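Local coordinates for protein transmembrane oligosaccharyl transferase (PDB 3WAJ) that is an archaeal membrane protein of the STT3/AglB oligosaccharyl transferase family, joining an N-terminal transmembrane region of the GT-C clan to a C-terminal region of mixed helices and strands, at residues A[605-610]-A[773-778]; A[781-786]-A[819-824]; A[546-551]-A[585-590]. One frame throughout, in Å; residues are numbered along the deposited sequence.

Contact 1: A[605-610]-A[773-778]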
ATOM      1  N   VAL A 605       0.258  16.613  17.696  1.00 36.03           N
ATOM      2  CA  VAL A 605       1.518  16.202  17.088  1.00 34.31           C
ATOM      3  C   VAL A 605       2.706  16.851  17.785  1.00 36.82           C
ATOM      4  O   VAL A 605       2.631  17.995  18.237  1.00 35.42           O
ATOM      5  CB  VAL A 605       1.572  16.393  15.542  1.00 42.06           C
ATOM      6  CG1 VAL A 605       0.203  16.703  14.965  1.00 45.78           C
ATOM      7  CG2 VAL A 605       2.589  17.447  15.156  1.00 38.48           C
ATOM      8  N   LYS A 606       3.793  16.099  17.887  1.00 36.24           N
ATOM      9  CA  LYS A 606       5.028  16.628  18.424  1.00 37.40           C
ATOM     10  C   LYS A 606       6.172  16.556  17.388  1.00 39.38           C
ATOM     11  O   LYS A 606       7.159  17.294  17.472  1.00 41.88           O
ATOM     12  CB  LYS A 606       5.406  15.890  19.709  1.00 33.66           C
ATOM     13  CG  LYS A 606       6.545  16.565  20.439  1.00 33.39           C
ATOM     14  CD  LYS A 606       7.023  15.804  21.684  1.00 41.96           C
ATOM     15  CE  LYS A 606       7.888  16.757  22.533  1.00 49.13           C
ATOM     16  NZ  LYS A 606       8.876  16.027  23.359  1.00 59.83           N
ATOM     17  N   TYR A 607       6.036  15.675  16.407  1.00 36.04           N
ATOM     18  CA  TYR A 607       7.031  15.586  15.336  1.00 32.94           C
ATOM     19  C   TYR A 607       6.390  15.543  13.972  1.00 32.75           C
ATOM     20  O   TYR A 607       5.302  14.985  13.793  1.00 35.27           O
ATOM     21  CB  TYR A 607       7.947  14.372  15.512  1.00 28.59           C
ATOM     22  CG  TYR A 607       8.677  14.432  16.816  1.00 31.79           C
ATOM     23  CD1 TYR A 607       9.855  15.159  16.927  1.00 34.43           C
ATOM     24  CD2 TYR A 607       8.166  13.812  17.952  1.00 28.85           C
ATOM     25  CE1 TYR A 607      10.528  15.248  18.118  1.00 34.42           C
ATOM     26  CE2 TYR A 607       8.834  13.889  19.163  1.00 37.93           C
ATOM     27  CZ  TYR A 607      10.016  14.617  19.237  1.00 42.66           C
ATOM     28  OH  TYR A 607      10.702  14.722  20.423  1.00 50.60           O
ATOM     29  N   VAL A 608       7.079  16.159  13.021  1.00 31.33           N
ATOM     30  CA  VAL A 608       6.686  16.145  11.622  1.00 32.99           C
ATOM     31  C   VAL A 608       7.813  15.421  10.876  1.00 33.21           C
ATOM     32  O   VAL A 608       8.991  15.691  11.120  1.00 31.77           O
ATOM     33  CB  VAL A 608       6.570  17.584  11.068  1.00 30.65           C
ATOM     34  CG1 VAL A 608       6.042  17.577   9.634  1.00 29.91           C
ATOM     35  CG2 VAL A 608       5.692  18.463  11.971  1.00 24.57           C
ATOM     36  N   VAL A 609       7.462  14.494   9.988  1.00 27.95           N
ATOM     37  CA  VAL A 609       8.447  13.873   9.107  1.00 24.87           C
ATOM     38  C   VAL A 609       8.082  14.160   7.651  1.00 34.13           C
ATOM     39  O   VAL A 609       6.975  13.826   7.191  1.00 29.39           O
ATOM     40  CB  VAL A 609       8.545  12.354   9.310  1.00 29.46           C
ATOM     41  CG1 VAL A 609       9.637  11.778   8.406  1.00 23.72           C
ATOM     42  CG2 VAL A 609       8.808  12.001  10.787  1.00 24.82           C
ATOM     43  N   SER A 610       9.007  14.786   6.925  1.00 33.59           N
ATOM     44  CA  SER A 610       8.739  15.209   5.555  1.00 28.70           C
ATOM     45  C   SER A 610       9.825  14.712   4.626  1.00 33.86           C
ATOM     46  O   SER A 610      11.022  14.745   4.964  1.00 34.91           O
ATOM     47  CB  SER A 610       8.632  16.742   5.490  1.00 34.04           C
ATOM     48  OG  SER A 610       8.717  17.229   4.161  1.00 30.51           O
ATOM     49  N   ILE A 773      13.219  15.637   9.720  1.00 29.00           N
ATOM     50  CA  ILE A 773      12.366  15.540  10.895  1.00 30.25           C
ATOM     51  C   ILE A 773      12.316  16.879  11.632  1.00 30.22           C
ATOM     52  O   ILE A 773      13.345  17.492  11.911  1.00 39.42           O
ATOM     53  CB  ILE A 773      12.878  14.458  11.848  1.00 31.96           C
ATOM     54  CG1 ILE A 773      12.913  13.113  11.136  1.00 27.21           C
ATOM     55  CG2 ILE A 773      12.017  14.356  13.099  1.00 37.73           C
ATOM     56  CD1 ILE A 773      13.537  12.004  11.979  1.00 27.73           C
ATOM     57  N   PHE A 774      11.118  17.327  11.961  1.00 31.08           N
ATOM     58  CA  PHE A 774      10.952  18.552  12.723  1.00 28.60           C
ATOM     59  C   PHE A 774      10.239  18.266  14.048  1.00 36.23           C
ATOM     60  O   PHE A 774       9.463  17.307  14.156  1.00 37.08           O
ATOM     61  CB  PHE A 774      10.141  19.559  11.913  1.00 30.49           C
ATOM     62  CG  PHE A 774      10.767  19.915  10.593  1.00 32.82           C
ATOM     63  CD1 PHE A 774      11.494  21.096  10.453  1.00 33.38           C
ATOM     64  CD2 PHE A 774      10.633  19.074   9.488  1.00 28.68           C
ATOM     65  CE1 PHE A 774      12.093  21.440   9.232  1.00 28.16           C
ATOM     66  CE2 PHE A 774      11.224  19.413   8.255  1.00 29.36           C
ATOM     67  CZ  PHE A 774      11.956  20.603   8.135  1.00 23.78           C
ATOM     68  N   GLU A 775      10.497  19.104  15.049  1.00 37.60           N
ATOM     69  CA  GLU A 775       9.794  19.017  16.321  1.00 38.18           C
ATOM     70  C   GLU A 775       8.840  20.188  16.465  1.00 40.63           C
ATOM     71  O   GLU A 775       9.223  21.348  16.258  1.00 39.07           O
ATOM     72  CB  GLU A 775      10.765  19.030  17.511  1.00 37.61           C
ATOM     73  CG  GLU A 775      10.061  18.829  18.851  1.00 34.28           C
ATOM     74  CD  GLU A 775      10.992  18.955  20.042  1.00 48.64           C
ATOM     75  OE1 GLU A 775      12.100  19.525  19.883  1.00 50.88           O
ATOM     76  OE2 GLU A 775      10.607  18.490  21.143  1.00 56.46           O
ATOM     77  N   ARG A 776       7.595  19.886  16.820  1.00 38.50           N
ATOM     78  CA  ARG A 776       6.640  20.942  17.131  1.00 39.33           C
ATOM     79  C   ARG A 776       6.892  21.399  18.567  1.00 44.36           C
ATOM     80  O   ARG A 776       7.057  20.588  19.481  1.00 50.57           O
ATOM     81  CB  ARG A 776       5.198  20.467  16.944  1.00 40.83           C
ATOM     82  CG  ARG A 776       4.167  21.506  17.318  1.00 39.20           C
ATOM     83  CD  ARG A 776       2.770  21.162  16.806  1.00 43.85           C
ATOM     84  NE  ARG A 776       1.834  22.168  17.295  1.00 42.56           N
ATOM     85  CZ  ARG A 776       0.991  21.988  18.305  1.00 44.27           C
ATOM     86  NH1 ARG A 776       0.914  20.807  18.897  1.00 41.95           N
ATOM     87  NH2 ARG A 776       0.208  22.986  18.703  1.00 42.91           N
ATOM     88  N   VAL A 777       6.905  22.709  18.759  1.00 38.93           N
ATOM     89  CA  VAL A 777       7.491  23.306  19.942  1.00 36.85           C
ATOM     90  C   VAL A 777       6.704  24.567  20.291  1.00 41.58           C
ATOM     91  O   VAL A 777       6.212  25.252  19.388  1.00 45.10           O
ATOM     92  CB  VAL A 777       8.973  23.627  19.615  1.00 50.02           C
ATOM     93  CG1 VAL A 777       9.307  25.080  19.856  1.00 51.94           C
ATOM     94  CG2 VAL A 777       9.912  22.691  20.335  1.00 44.12           C
ATOM     95  N   LYS A 778       6.569  24.876  21.581  1.00 44.56           N
ATOM     96  CA  LYS A 778       5.881  26.106  21.990  1.00 49.28           C
ATOM     97  C   LYS A 778       6.600  27.334  21.441  1.00 54.05           C
ATOM     98  O   LYS A 778       5.997  28.151  20.748  1.00 59.76           O
ATOM     99  CB  LYS A 778       5.777  26.207  23.513  1.00 57.85           C
ATOM    100  CG  LYS A 778       4.445  25.743  24.086  1.00 61.97           C
ATOM    101  CD  LYS A 778       4.542  25.473  25.587  1.00 66.81           C
ATOM    102  CE  LYS A 778       3.211  25.008  26.144  1.00 71.37           C
ATOM    103  NZ  LYS A 778       2.534  24.067  25.201  1.00 79.54           N
TER
HETATM  104  O   HOH W   1      11.954  17.409  23.503  1.00 46.88           O

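Contact 2: A[781-786]-A[819-824]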
ATOM      1  N   VAL A 781       9.108  33.168  23.720  1.00 62.31           N
ATOM      2  CA  VAL A 781       8.533  34.445  23.321  1.00 59.54           C
ATOM      3  C   VAL A 781       9.516  35.581  23.608  1.00 62.36           C
ATOM      4  O   VAL A 781       9.802  35.888  24.761  1.00 67.32           O
ATOM      5  CB  VAL A 781       7.170  34.692  23.991  1.00 59.14           C
ATOM      6  CG1 VAL A 781       6.564  36.012  23.507  1.00 60.12           C
ATOM      7  CG2 VAL A 781       6.229  33.538  23.692  1.00 54.39           C
ATOM      8  N   VAL A 782      10.054  36.179  22.550  1.00 63.73           N
ATOM      9  CA  VAL A 782      10.900  37.364  22.689  1.00 68.11           C
ATOM     10  C   VAL A 782      10.085  38.601  22.314  1.00 71.21           C
ATOM     11  O   VAL A 782       9.479  38.662  21.235  1.00 71.33           O
ATOM     12  CB  VAL A 782      12.187  37.277  21.839  1.00 65.40           C
ATOM     13  CG1 VAL A 782      12.988  38.568  21.951  1.00 62.47           C
ATOM     14  CG2 VAL A 782      13.033  36.103  22.287  1.00 63.73           C
ATOM     15  N   THR A 783      10.066  39.581  23.213  1.00 71.86           N
ATOM     16  CA  THR A 783       9.242  40.768  23.028  1.00 74.95           C
ATOM     17  C   THR A 783       9.882  41.978  23.689  1.00 84.73           C
ATOM     18  O   THR A 783      10.816  41.849  24.489  1.00 88.28           O
ATOM     19  CB  THR A 783       7.842  40.560  23.616  1.00 73.88           C
ATOM     20  OG1 THR A 783       6.965  41.598  23.165  1.00 79.04           O
ATOM     21  CG2 THR A 783       7.906  40.567  25.133  1.00 71.44           C
ATOM     22  N   GLY A 784       9.374  43.158  23.363  1.00 86.73           N
ATOM     23  CA  GLY A 784       9.924  44.381  23.911  1.00 88.29           C
ATOM     24  C   GLY A 784       9.553  45.584  23.070  1.00 90.75           C
ATOM     25  O   GLY A 784       8.669  45.508  22.218  1.00 89.79           O
ATOM     26  N   LYS A 785      10.240  46.697  23.301  1.00 93.07           N
ATOM     27  CA  LYS A 785       9.873  47.946  22.652  1.00 89.09           C
ATOM     28  C   LYS A 785      10.861  48.397  21.587  1.00 82.92           C
ATOM     29  O   LYS A 785      12.055  48.091  21.637  1.00 76.42           O
ATOM     30  CB  LYS A 785       9.660  49.051  23.695  1.00 93.91           C
ATOM     31  CG  LYS A 785       8.291  49.005  24.365  1.00 94.78           C
ATOM     32  CD  LYS A 785       8.153  50.071  25.441  1.00 95.78           C
ATOM     33  CE  LYS A 785       8.838  49.659  26.734  1.00 98.43           C
ATOM     34  NZ  LYS A 785       8.088  48.570  27.427  1.00 98.39           N
ATOM     35  N   VAL A 786      10.337  49.132  20.615  1.00 84.67           N
ATOM     36  CA  VAL A 786      11.155  49.676  19.548  1.00 90.75           C
ATOM     37  C   VAL A 786      11.133  51.203  19.604  1.00 97.49           C
ATOM     38  O   VAL A 786      10.901  51.785  20.664  1.00 97.21           O
ATOM     39  CB  VAL A 786      10.674  49.173  18.179  1.00 88.31           C
ATOM     40  CG1 VAL A 786      11.041  47.714  17.994  1.00 92.02           C
ATOM     41  CG2 VAL A 786       9.170  49.363  18.038  1.00 86.49           C
ATOM     42  N   THR A 819       5.846  48.275  19.994  1.00 93.89           N
ATOM     43  CA  THR A 819       6.346  47.017  20.540  1.00 96.23           C
ATOM     44  C   THR A 819       6.373  45.894  19.490  1.00 95.34           C
ATOM     45  O   THR A 819       5.729  45.979  18.438  1.00 92.43           O
ATOM     46  CB  THR A 819       5.562  46.575  21.800  1.00 97.86           C
ATOM     47  OG1 THR A 819       6.431  45.856  22.683  1.00101.34           O
ATOM     48  CG2 THR A 819       4.377  45.696  21.431  1.00 95.47           C
ATOM     49  N   TYR A 820       7.144  44.852  19.784  1.00 94.71           N
ATOM     50  CA  TYR A 820       7.251  43.695  18.907  1.00 85.57           C
ATOM     51  C   TYR A 820       7.087  42.426  19.735  1.00 81.48           C
ATOM     52  O   TYR A 820       7.272  42.440  20.951  1.00 81.82           O
ATOM     53  CB  TYR A 820       8.610  43.680  18.204  1.00 81.59           C
ATOM     54  CG  TYR A 820       9.743  43.201  19.083  1.00 82.88           C
ATOM     55  CD1 TYR A 820      10.366  44.062  19.981  1.00 85.21           C
ATOM     56  CD2 TYR A 820      10.195  41.888  19.013  1.00 80.28           C
ATOM     57  CE1 TYR A 820      11.402  43.624  20.787  1.00 84.49           C
ATOM     58  CE2 TYR A 820      11.225  41.443  19.812  1.00 82.16           C
ATOM     59  CZ  TYR A 820      11.825  42.312  20.698  1.00 83.06           C
ATOM     60  OH  TYR A 820      12.855  41.862  21.496  1.00 81.49           O
ATOM     61  N   THR A 821       6.740  41.329  19.078  1.00 77.27           N
ATOM     62  CA  THR A 821       6.725  40.030  19.740  1.00 72.37           C
ATOM     63  C   THR A 821       7.121  38.945  18.740  1.00 68.54           C
ATOM     64  O   THR A 821       6.564  38.870  17.640  1.00 63.00           O
ATOM     65  CB  THR A 821       5.353  39.727  20.364  1.00 67.12           C
ATOM     66  OG1 THR A 821       5.029  40.746  21.322  1.00 74.39           O
ATOM     67  CG2 THR A 821       5.374  38.381  21.061  1.00 60.32           C
ATOM     68  N   VAL A 822       8.099  38.122  19.103  1.00 66.63           N
ATOM     69  CA  VAL A 822       8.522  37.049  18.209  1.00 63.69           C
ATOM     70  C   VAL A 822       8.752  35.714  18.939  1.00 65.25           C
ATOM     71  O   VAL A 822       9.283  35.679  20.057  1.00 63.70           O
ATOM     72  CB  VAL A 822       9.738  37.466  17.343  1.00 53.94           C
ATOM     73  CG1 VAL A 822      10.987  37.576  18.181  1.00 51.58           C
ATOM     74  CG2 VAL A 822       9.941  36.478  16.204  1.00 55.85           C
ATOM     75  N   VAL A 823       8.326  34.624  18.304  1.00 60.06           N
ATOM     76  CA  VAL A 823       8.442  33.284  18.875  1.00 58.13           C
ATOM     77  C   VAL A 823       9.543  32.506  18.138  1.00 58.23           C
ATOM     78  O   VAL A 823       9.456  32.297  16.925  1.00 58.18           O
ATOM     79  CB  VAL A 823       7.083  32.544  18.801  1.00 58.03           C
ATOM     80  CG1 VAL A 823       7.080  31.276  19.659  1.00 52.58           C
ATOM     81  CG2 VAL A 823       5.971  33.467  19.250  1.00 54.70           C
ATOM     82  N   LEU A 824      10.578  32.095  18.875  1.00 58.59           N
ATOM     83  CA  LEU A 824      11.739  31.406  18.306  1.00 54.32           C
ATOM     84  C   LEU A 824      11.757  29.934  18.744  1.00 57.87           C
ATOM     85  O   LEU A 824      11.562  29.633  19.923  1.00 61.60           O
ATOM     86  CB  LEU A 824      13.031  32.106  18.739  1.00 52.46           C
ATOM     87  CG  LEU A 824      13.071  33.629  18.569  1.00 53.89           C
ATOM     88  CD1 LEU A 824      14.391  34.232  19.050  1.00 55.35           C
ATOM     89  CD2 LEU A 824      12.824  34.011  17.124  1.00 52.70           C
TER

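Contact 3: A[546-551]-A[585-590]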
ATOM      1  N   GLY A 546       1.840  12.549  18.740  1.00 34.21           N
ATOM      2  CA  GLY A 546       1.697  12.031  17.398  1.00 26.91           C
ATOM      3  C   GLY A 546       2.812  12.475  16.475  1.00 35.22           C
ATOM      4  O   GLY A 546       3.469  13.507  16.686  1.00 32.06           O
ATOM      5  N   VAL A 547       3.013  11.673  15.438  1.00 30.35           N
ATOM      6  CA  VAL A 547       3.998  11.938  14.420  1.00 26.01           C
ATOM      7  C   VAL A 547       3.258  12.120  13.090  1.00 31.87           C
ATOM      8  O   VAL A 547       2.600  11.195  12.590  1.00 30.01           O
ATOM      9  CB  VAL A 547       4.972  10.781  14.323  1.00 26.23           C
ATOM     10  CG1 VAL A 547       6.022  11.041  13.212  1.00 25.16           C
ATOM     11  CG2 VAL A 547       5.658  10.562  15.664  1.00 21.69           C
ATOM     12  N   ILE A 548       3.367  13.314  12.514  1.00 26.92           N
ATOM     13  CA  ILE A 548       2.627  13.620  11.303  1.00 28.86           C
ATOM     14  C   ILE A 548       3.491  13.573  10.032  1.00 31.53           C
ATOM     15  O   ILE A 548       4.577  14.141   9.955  1.00 28.36           O
ATOM     16  CB  ILE A 548       1.868  14.959  11.415  1.00 25.21           C
ATOM     17  CG1 ILE A 548       0.827  15.065  10.300  1.00 24.27           C
ATOM     18  CG2 ILE A 548       2.819  16.136  11.375  1.00 26.48           C
ATOM     19  CD1 ILE A 548      -0.349  15.947  10.663  1.00 27.75           C
ATOM     20  N   SER A 549       2.976  12.893   9.021  1.00 28.29           N
ATOM     21  CA  SER A 549       3.682  12.717   7.767  1.00 27.70           C
ATOM     22  C   SER A 549       2.634  12.264   6.754  1.00 26.53           C
ATOM     23  O   SER A 549       1.492  12.029   7.114  1.00 29.02           O
ATOM     24  CB  SER A 549       4.775  11.654   7.937  1.00 24.98           C
ATOM     25  OG  SER A 549       5.438  11.419   6.705  1.00 29.20           O
ATOM     26  N   TRP A 550       3.003  12.135   5.491  1.00 24.71           N
ATOM     27  CA  TRP A 550       2.036  11.691   4.494  1.00 28.35           C
ATOM     28  C   TRP A 550       1.571  10.262   4.841  1.00 33.41           C
ATOM     29  O   TRP A 550       2.271   9.541   5.567  1.00 30.33           O
ATOM     30  CB  TRP A 550       2.655  11.776   3.087  1.00 25.98           C
ATOM     31  CG  TRP A 550       1.679  11.621   1.945  1.00 29.63           C
ATOM     32  CD1 TRP A 550       1.872  10.888   0.812  1.00 34.19           C
ATOM     33  CD2 TRP A 550       0.366  12.209   1.822  1.00 32.87           C
ATOM     34  NE1 TRP A 550       0.773  10.979  -0.006  1.00 38.43           N
ATOM     35  CE2 TRP A 550      -0.167  11.780   0.587  1.00 35.73           C
ATOM     36  CE3 TRP A 550      -0.408  13.050   2.636  1.00 36.13           C
ATOM     37  CZ2 TRP A 550      -1.440  12.167   0.137  1.00 35.01           C
ATOM     38  CZ3 TRP A 550      -1.673  13.426   2.195  1.00 36.49           C
ATOM     39  CH2 TRP A 550      -2.174  12.989   0.955  1.00 34.87           C
ATOM     40  N   TRP A 551       0.404   9.847   4.349  1.00 29.54           N
ATOM     41  CA  TRP A 551      -0.188   8.589   4.823  1.00 25.83           C
ATOM     42  C   TRP A 551       0.585   7.342   4.388  1.00 31.84           C
ATOM     43  O   TRP A 551       0.546   6.326   5.082  1.00 31.43           O
ATOM     44  CB  TRP A 551      -1.655   8.482   4.414  1.00 27.65           C
ATOM     45  CG  TRP A 551      -1.916   8.498   2.931  1.00 36.32           C
ATOM     46  CD1 TRP A 551      -2.191   9.594   2.163  1.00 41.09           C
ATOM     47  CD2 TRP A 551      -1.979   7.364   2.045  1.00 36.61           C
ATOM     48  NE1 TRP A 551      -2.410   9.219   0.857  1.00 36.65           N
ATOM     49  CE2 TRP A 551      -2.279   7.860   0.752  1.00 35.45           C
ATOM     50  CE3 TRP A 551      -1.798   5.983   2.216  1.00 34.58           C
ATOM     51  CZ2 TRP A 551      -2.418   7.020  -0.368  1.00 35.07           C
ATOM     52  CZ3 TRP A 551      -1.929   5.146   1.103  1.00 35.90           C
ATOM     53  CH2 TRP A 551      -2.238   5.671  -0.175  1.00 33.45           C
ATOM     54  N   SER A 585      -3.225  15.891   5.050  1.00 28.83           N
ATOM     55  CA  SER A 585      -3.335  16.780   3.898  1.00 32.34           C
ATOM     56  C   SER A 585      -3.606  18.215   4.339  1.00 31.74           C
ATOM     57  O   SER A 585      -3.156  19.167   3.708  1.00 42.48           O
ATOM     58  CB  SER A 585      -4.397  16.297   2.896  1.00 35.79           C
ATOM     59  OG  SER A 585      -5.706  16.472   3.398  1.00 40.77           O
ATOM     60  N   SER A 586      -4.322  18.377   5.439  1.00 30.73           N
ATOM     61  CA  SER A 586      -4.704  19.717   5.887  1.00 34.63           C
ATOM     62  C   SER A 586      -3.549  20.347   6.654  1.00 35.58           C
ATOM     63  O   SER A 586      -3.464  21.569   6.787  1.00 38.05           O
ATOM     64  CB  SER A 586      -5.967  19.660   6.749  1.00 34.07           C
ATOM     65  OG  SER A 586      -5.901  18.571   7.644  1.00 38.54           O
ATOM     66  N   PHE A 587      -2.650  19.509   7.160  1.00 29.82           N
ATOM     67  CA  PHE A 587      -1.452  20.047   7.780  1.00 30.87           C
ATOM     68  C   PHE A 587      -0.483  20.541   6.683  1.00 33.01           C
ATOM     69  O   PHE A 587      -0.123  21.716   6.650  1.00 37.33           O
ATOM     70  CB  PHE A 587      -0.815  19.029   8.730  1.00 32.51           C
ATOM     71  CG  PHE A 587       0.447  19.524   9.381  1.00 29.44           C
ATOM     72  CD1 PHE A 587       0.391  20.341  10.497  1.00 28.81           C
ATOM     73  CD2 PHE A 587       1.698  19.193   8.860  1.00 31.59           C
ATOM     74  CE1 PHE A 587       1.561  20.828  11.096  1.00 32.68           C
ATOM     75  CE2 PHE A 587       2.875  19.668   9.454  1.00 26.56           C
ATOM     76  CZ  PHE A 587       2.805  20.485  10.568  1.00 32.17           C
ATOM     77  N   PHE A 588      -0.103  19.663   5.759  1.00 31.50           N
ATOM     78  CA  PHE A 588       0.951  19.995   4.778  1.00 34.20           C
ATOM     79  C   PHE A 588       0.583  20.987   3.683  1.00 40.91           C
ATOM     80  O   PHE A 588       1.473  21.610   3.094  1.00 40.59           O
ATOM     81  CB  PHE A 588       1.574  18.733   4.159  1.00 27.49           C
ATOM     82  CG  PHE A 588       2.290  17.868   5.161  1.00 24.89           C
ATOM     83  CD1 PHE A 588       3.541  18.233   5.649  1.00 27.40           C
ATOM     84  CD2 PHE A 588       1.702  16.699   5.640  1.00 24.81           C
ATOM     85  CE1 PHE A 588       4.209  17.438   6.602  1.00 28.12           C
ATOM     86  CE2 PHE A 588       2.350  15.896   6.596  1.00 28.06           C
ATOM     87  CZ  PHE A 588       3.603  16.264   7.079  1.00 32.02           C
ATOM     88  N   THR A 589      -0.709  21.144   3.402  1.00 37.31           N
ATOM     89  CA  THR A 589      -1.105  22.137   2.402  1.00 38.40           C
ATOM     90  C   THR A 589      -1.645  23.396   3.053  1.00 37.02           C
ATOM     91  O   THR A 589      -2.227  24.254   2.378  1.00 34.06           O
ATOM     92  CB  THR A 589      -2.189  21.625   1.464  1.00 36.76           C
ATOM     93  OG1 THR A 589      -3.391  21.477   2.214  1.00 32.19           O
ATOM     94  CG2 THR A 589      -1.788  20.286   0.809  1.00 33.70           C
ATOM     95  N   ALA A 590      -1.493  23.478   4.371  1.00 35.10           N
ATOM     96  CA  ALA A 590      -1.987  24.628   5.116  1.00 34.98           C
ATOM     97  C   ALA A 590      -1.184  25.854   4.694  1.00 39.64           C
ATOM     98  O   ALA A 590       0.062  25.825   4.643  1.00 44.85           O
ATOM     99  CB  ALA A 590      -1.871  24.396   6.606  1.00 30.68           C
TER

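Contact 1: A[605-610]-A[773-778]
Ile773 stands opposite Val609 in a non-hydrogen-bonded pair of two antiparallel strands. Its CG1 lies 4.3 Å from CG2 of Val609, while its CG2 turns toward the Tyr607 ring. Phe774 comes next and forms a hydrogen-bonded pair with Val608: Phe774 N reaches Val608 O at 2.8 Å, in the carbonyl plane, and Phe774 O accepts from Val608 N at 2.9 Å. Their side chains share the other face of the sheet, CB beside CB, and the phenyl ring presents an edge to Val608 O. Glu775 returns to the face of Ile773. Its CG, anti to the backbone N (chi1 -175°), starts an extended chain that runs alongside Tyr607, with CG 3.7 Å from Tyr607 CE1 and the carboxylate and phenol planes nearly parallel, 7° apart. Lys606 runs beside Glu775 in the same direction; its NZ makes only a long salt bridge to Glu775 OE2, 3.7 Å, while a water donates to the same oxygen. The stronger partner of Glu775 is Arg694, which probably stabilises its negative charge, and Tyr607 OH bonds to Tyr832. At Arg776 the backbone N donates to Lys606 O at 2.7 Å, from above the carbonyl plane. Its extended side chain crosses Val605 at about a right angle and sends NH1 weakly to Val605 O (3.4 Å), whereas Glu597 and Glu601 of helix 593-602 take the salt bridges. Strand 605-611 is the middle one of a five-stranded mixed sheet, between 546-548 and 771-776; 693-698 closes the edge beyond 771-776, and helix 501-513 packs on the face bearing Val609 and Ile773.

Contact 2: A[781-786]-A[819-824]
Tyr820 lays its ring across the backbone of Thr783 and Gly784 on the neighbouring antiparallel strand. From CB, the ring is set by a first torsion that places CG between the backbone N and the carbonyl carbon (chi1 78°), which swings it over the partner strand. CG sits 4.0 Å from Gly784 O. One rim then follows the glycine: CD1 approaches Gly784 O at 3.2 Å and CE1 lies 3.3 Å from Gly784 N. Along the other rim CD2 and CE2 pass Val782 O, and CE2 also nears Thr783 CA, whose hydrogen makes a CH-pi contact over the ring face (CA to centroid 4.0 Å). CZ stands above the Thr783 carbonyl carbon. Tyr820 OH touches Val782 CG1 at 3.3 Å and hydrogen-bonds to Leu866 O. An aromatic ring folded over a cross-strand glycine is a recognised arrangement of antiparallel sheets; here Gly784 and Tyr820 form a hydrogen-bonded pair, and with no side chain on Gly784, whose backbone conformation also suits glycine alone, the ring can lie directly on the peptide. The strands belong to a three-stranded mixed sheet in the archaeal long peripheral domain, with 863-865 beyond 781-785. Val822 packs on strands 792-800 and 806-814 of a second sheet, and Leu824 on 792-800 and 835-844. Further along, Val782 and Val822 exchange two backbone bonds, and Val782 CG2 meets Leu824 CD1 at 4.0 Å. On the opposite face, Thr783 and Thr821 lie side by side, pointing the same way, and Val781 CG1 rests 3.6 Å from Thr821 CG2.

Contact 3: A[546-551]-A[585-590]
Ile548 meets the end of helix 584-588 through apolar contacts that use both of its branches. CG1 is anti to the backbone N (chi1 -165°) and carries CD1 to Phe587 CB, 3.7 Å away. The other branch, CG2, sits over one face of the Phe587 ring in a CH-pi contact, 4.3 Å from the centroid and offset toward the rim. Phe588 slides past Ile548 in the opposite direction, its CE2 being 4.1 Å from Ile548 CG1. Within the helix, Phe587 CD2 lies over the centre of one face of the Phe588 ring.

Ring edges supply a second group of contacts. Phe588 points an edge at the backbone, with CZ 3.6 Å from Ser549 CA and near Ile548 O. Trp550, which with Trp551 opens the WWDYG signature of the STT3 family, offers the edge atom CZ3 to Ser585 CB at 4.0 Å.

No hydrogen bond crosses between the segments; both serine hydroxyls have partners elsewhere: Ser549 OG bonds to Val609 O and Ser585 OG to Ile574 O. Where the helix ends, Ser585 O is gripped from opposite faces of its plane by Thr589 OG1 (2.8 Å) and Thr589 N.

Strand 546-548 lies between 564-565 and 605-611, whose Val608 also touches Ile548 and both phenylalanines. Helix 593-602 packs against Phe587, and helix 619-627 borders Trp550 and Ser585.

In the fold
Contacts 1 and 3 form one continuous unit, with centres about 10 Å apart: strands 546-548 and 605-611 are neighbours in the same sheet, with Tyr607 O 2.9 Å from Ile548 N, a probable hydrogen bond. Val608 CG1 also lies 3.5 Å from Phe588 CE1, so the face opposite Tyr607 and Val609 packs on the helix end of contact 3. A short link joins strand 771-776 to strand 780-785, and Lys778 O lies 3.5 Å from Val823 CG1, where contacts 1 and 2 touch, their centres about 23 Å apart. Contacts 2 and 3 do not touch, their nearest atoms being about 15 Å apart. The zinc ion is held by Asp47, Asp161 and His163, all outside these segments.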